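Local coordinates for DinB-like Protein (Bacillus cereus ATCC 10987, PDB 3DI5) that belongs to the DinB family of helical-bundle proteins and binds a divalent metal, here nickel, through three histidines, its cellular role being undefined, at residues 55-60 against 123-128. Sequence-based numbering, arbitrary orientation.
Sequences PVILSG and MTLINH. With NI (nickel (II) ion), chain B.
A purely apolar group, the CD1 methyl of Ile-57, rests against a metal-binding histidine: it lies 3.7 Å from ND1 of His-128, nearly equidistant from CB and CG of that residue, and meets the ring obliquely. NE2 of His-128 binds nickel at 2.4 Å, on a different side from the isoleucine. Three waters also bind the ion, and His-49 and His-132 complete its protein ligands.

Ile-57 reaches this position because CG1 stands beside the backbone N (chi1 -74°) and the chain then runs extended to CD1, which also comes within 3.9 Å of CA of Leu-125. The other branch, CG2 of Ile-57, sits over the start of the leucine side chain, 4.0 Å from CB of Leu-125. With CG anti to its own N (chi1 -179°), Leu-125 has its CD1 4.2 Å from CB of Ile-57. CD2 of Leu-125 meets CD1 of Leu-58 at 4.2 Å, the two leucines crossing at about a right angle. Phe-92 of helix 78-99 touches both leucines, and Trp-13 of helix 6-26 touches Leu-125, placing the contact inside the four-helix DinB bundle.

No hydrogen bond links the two segments. Helices 43-58 and 118-142 therefore meet here by van der Waals packing alone, which places the CD1 methyl of Ile-57 against one metal ligand, His-128, and probably restricts its ring on that side.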
ATOM      1  N   PRO A  55      -0.730  -2.435   7.004  1.00 43.64           N
ATOM      2  CA  PRO A  55      -1.013  -3.211   8.216  1.00 43.62           C
ATOM      3  C   PRO A  55      -2.103  -4.294   8.111  1.00 44.27           C
ATOM      4  O   PRO A  55      -2.029  -5.254   8.862  1.00 44.52           O
ATOM      5  CB  PRO A  55      -1.374  -2.146   9.262  1.00 44.47           C
ATOM      6  CG  PRO A  55      -1.684  -0.900   8.485  1.00 43.73           C
ATOM      7  CD  PRO A  55      -0.917  -0.986   7.209  1.00 43.31           C
ATOM      8  N   VAL A  56      -3.059  -4.196   7.179  1.00 43.45           N
ATOM      9  CA  VAL A  56      -4.146  -5.176   7.119  1.00 43.07           C
ATOM     10  C   VAL A  56      -3.663  -6.482   6.478  1.00 42.92           C
ATOM     11  O   VAL A  56      -3.915  -7.590   6.982  1.00 42.72           O
ATOM     12  CB  VAL A  56      -5.383  -4.606   6.384  1.00 43.39           C
ATOM     13  CG1 VAL A  56      -6.435  -5.711   6.118  1.00 43.13           C
ATOM     14  CG2 VAL A  56      -5.975  -3.433   7.197  1.00 41.78           C
ATOM     15  N   ILE A  57      -2.953  -6.357   5.367  1.00 42.45           N
ATOM     16  CA  ILE A  57      -2.421  -7.530   4.702  1.00 42.54           C
ATOM     17  C   ILE A  57      -1.316  -8.177   5.581  1.00 42.86           C
ATOM     18  O   ILE A  57      -1.231  -9.389   5.675  1.00 43.17           O
ATOM     19  CB  ILE A  57      -1.953  -7.189   3.259  1.00 42.17           C
ATOM     20  CG1 ILE A  57      -3.173  -6.997   2.342  1.00 41.57           C
ATOM     21  CG2 ILE A  57      -0.977  -8.228   2.746  1.00 40.86           C
ATOM     22  CD1 ILE A  57      -2.815  -6.553   0.903  1.00 40.57           C
ATOM     23  N   LEU A  58      -0.500  -7.395   6.280  1.00 42.81           N
ATOM     24  CA  LEU A  58       0.596  -8.020   7.011  1.00 42.59           C
ATOM     25  C   LEU A  58       0.210  -8.544   8.420  1.00 43.44           C
ATOM     26  O   LEU A  58       1.038  -9.193   9.101  1.00 42.65           O
ATOM     27  CB  LEU A  58       1.816  -7.083   7.038  1.00 43.42           C
ATOM     28  CG  LEU A  58       2.329  -6.771   5.613  1.00 42.68           C
ATOM     29  CD1 LEU A  58       3.574  -6.088   5.643  1.00 42.04           C
ATOM     30  CD2 LEU A  58       2.510  -8.045   4.773  1.00 45.34           C
ATOM     31  N   SER A  59      -1.037  -8.313   8.844  1.00 43.29           N
ATOM     32  CA  SER A  59      -1.401  -8.552  10.251  1.00 43.78           C
ATOM     33  C   SER A  59      -1.230 -10.004  10.675  1.00 43.27           C
ATOM     34  O   SER A  59      -0.749 -10.276  11.767  1.00 43.22           O
ATOM     35  CB  SER A  59      -2.829  -8.072  10.562  1.00 44.30           C
ATOM     36  OG  SER A  59      -3.801  -8.851   9.887  1.00 44.43           O
ATOM     37  N   GLY A  60      -1.603 -10.923   9.792  1.00 42.77           N
ATOM     38  CA  GLY A  60      -1.528 -12.354  10.073  1.00 43.05           C
ATOM     39  C   GLY A  60      -0.120 -12.915  10.107  1.00 42.87           C
ATOM     40  O   GLY A  60       0.083 -14.035  10.556  1.00 42.27           O
HETATM   41  N   MSE A 123       3.851 -10.986  -1.529  1.00 42.59           N
HETATM   42  CA  MSE A 123       3.459 -10.959  -2.927  1.00 44.24           C
HETATM   43  C   MSE A 123       2.087 -10.313  -3.044  1.00 43.62           C
HETATM   44  O   MSE A 123       1.810  -9.582  -3.991  1.00 43.80           O
HETATM   45  CB  MSE A 123       3.398 -12.385  -3.479  1.00 44.26           C
HETATM   46  CG  MSE A 123       3.047 -12.490  -4.921  1.00 45.86           C
HETATM   47 SE   MSE A 123       2.367 -14.291  -5.371  0.75 51.63          SE
HETATM   48  CE  MSE A 123       0.574 -14.242  -4.398  1.00 45.57           C
ATOM     49  N   THR A 124       1.229 -10.613  -2.075  1.00 43.14           N
ATOM     50  CA  THR A 124      -0.152 -10.173  -2.092  1.00 42.91           C
ATOM     51  C   THR A 124      -0.209  -8.674  -1.835  1.00 42.21           C
ATOM     52  O   THR A 124      -0.978  -7.969  -2.474  1.00 41.89           O
ATOM     53  CB  THR A 124      -1.041 -11.032  -1.105  1.00 43.39           C
ATOM     54  OG1 THR A 124      -1.111 -12.389  -1.590  1.00 42.69           O
ATOM     55  CG2 THR A 124      -2.478 -10.453  -0.981  1.00 43.20           C
ATOM     56  N   LEU A 125       0.639  -8.189  -0.929  1.00 41.77           N
ATOM     57  CA  LEU A 125       0.726  -6.784  -0.656  1.00 41.19           C
ATOM     58  C   LEU A 125       1.029  -5.974  -1.922  1.00 40.75           C
ATOM     59  O   LEU A 125       0.401  -4.938  -2.161  1.00 41.36           O
ATOM     60  CB  LEU A 125       1.812  -6.525   0.389  1.00 40.93           C
ATOM     61  CG  LEU A 125       2.072  -5.110   0.865  1.00 42.46           C
ATOM     62  CD1 LEU A 125       0.935  -4.597   1.750  1.00 43.77           C
ATOM     63  CD2 LEU A 125       3.385  -5.054   1.608  1.00 40.62           C
ATOM     64  N   ILE A 126       2.011  -6.427  -2.692  1.00 39.88           N
ATOM     65  CA  ILE A 126       2.466  -5.720  -3.888  1.00 39.12           C
ATOM     66  C   ILE A 126       1.408  -5.729  -4.965  1.00 38.38           C
ATOM     67  O   ILE A 126       1.157  -4.695  -5.582  1.00 37.70           O
ATOM     68  CB  ILE A 126       3.789  -6.328  -4.469  1.00 39.09           C
ATOM     69  CG1 ILE A 126       4.955  -6.056  -3.527  1.00 39.79           C
ATOM     70  CG2 ILE A 126       4.127  -5.720  -5.825  1.00 38.31           C
ATOM     71  CD1 ILE A 126       6.265  -6.674  -3.964  1.00 39.65           C
ATOM     72  N   ASN A 127       0.812  -6.897  -5.190  1.00 37.52           N
ATOM     73  CA  ASN A 127      -0.213  -7.084  -6.194  1.00 37.33           C
ATOM     74  C   ASN A 127      -1.472  -6.243  -5.944  1.00 37.26           C
ATOM     75  O   ASN A 127      -1.998  -5.591  -6.861  1.00 34.80           O
ATOM     76  CB  ASN A 127      -0.629  -8.548  -6.250  1.00 38.33           C
ATOM     77  CG  ASN A 127       0.366  -9.424  -6.958  1.00 40.70           C
ATOM     78  OD1 ASN A 127       1.356  -8.948  -7.525  1.00 44.17           O
ATOM     79  ND2 ASN A 127       0.103 -10.731  -6.942  1.00 40.57           N
ATOM     80  N   HIS A 128      -1.917  -6.244  -4.682  1.00 37.71           N
ATOM     81  CA  HIS A 128      -3.078  -5.463  -4.234  1.00 37.67           C
ATOM     82  C   HIS A 128      -2.832  -3.978  -4.485  1.00 38.98           C
ATOM     83  O   HIS A 128      -3.662  -3.318  -5.106  1.00 39.22           O
ATOM     84  CB  HIS A 128      -3.367  -5.751  -2.747  1.00 37.87           C
ATOM     85  CG  HIS A 128      -4.471  -4.923  -2.148  1.00 35.17           C
ATOM     86  ND1 HIS A 128      -4.232  -3.880  -1.278  1.00 36.73           N
ATOM     87  CD2 HIS A 128      -5.815  -5.006  -2.272  1.00 31.82           C
ATOM     88  CE1 HIS A 128      -5.389  -3.350  -0.904  1.00 36.20           C
ATOM     89  NE2 HIS A 128      -6.363  -4.016  -1.499  1.00 36.17           N
TER
HETATM   90 NI    NI B 168      -8.632  -3.796  -2.133  1.00 54.28          NI
HETATM   91  O   HOH W   1     -10.984  -3.356  -2.352  1.00 35.16           O
HETATM   92  O   HOH W   2      -8.853  -5.673  -3.401  1.00 41.04           O
HETATM   93  O   HOH W   3      -9.174  -5.158  -0.280  1.00 32.15           O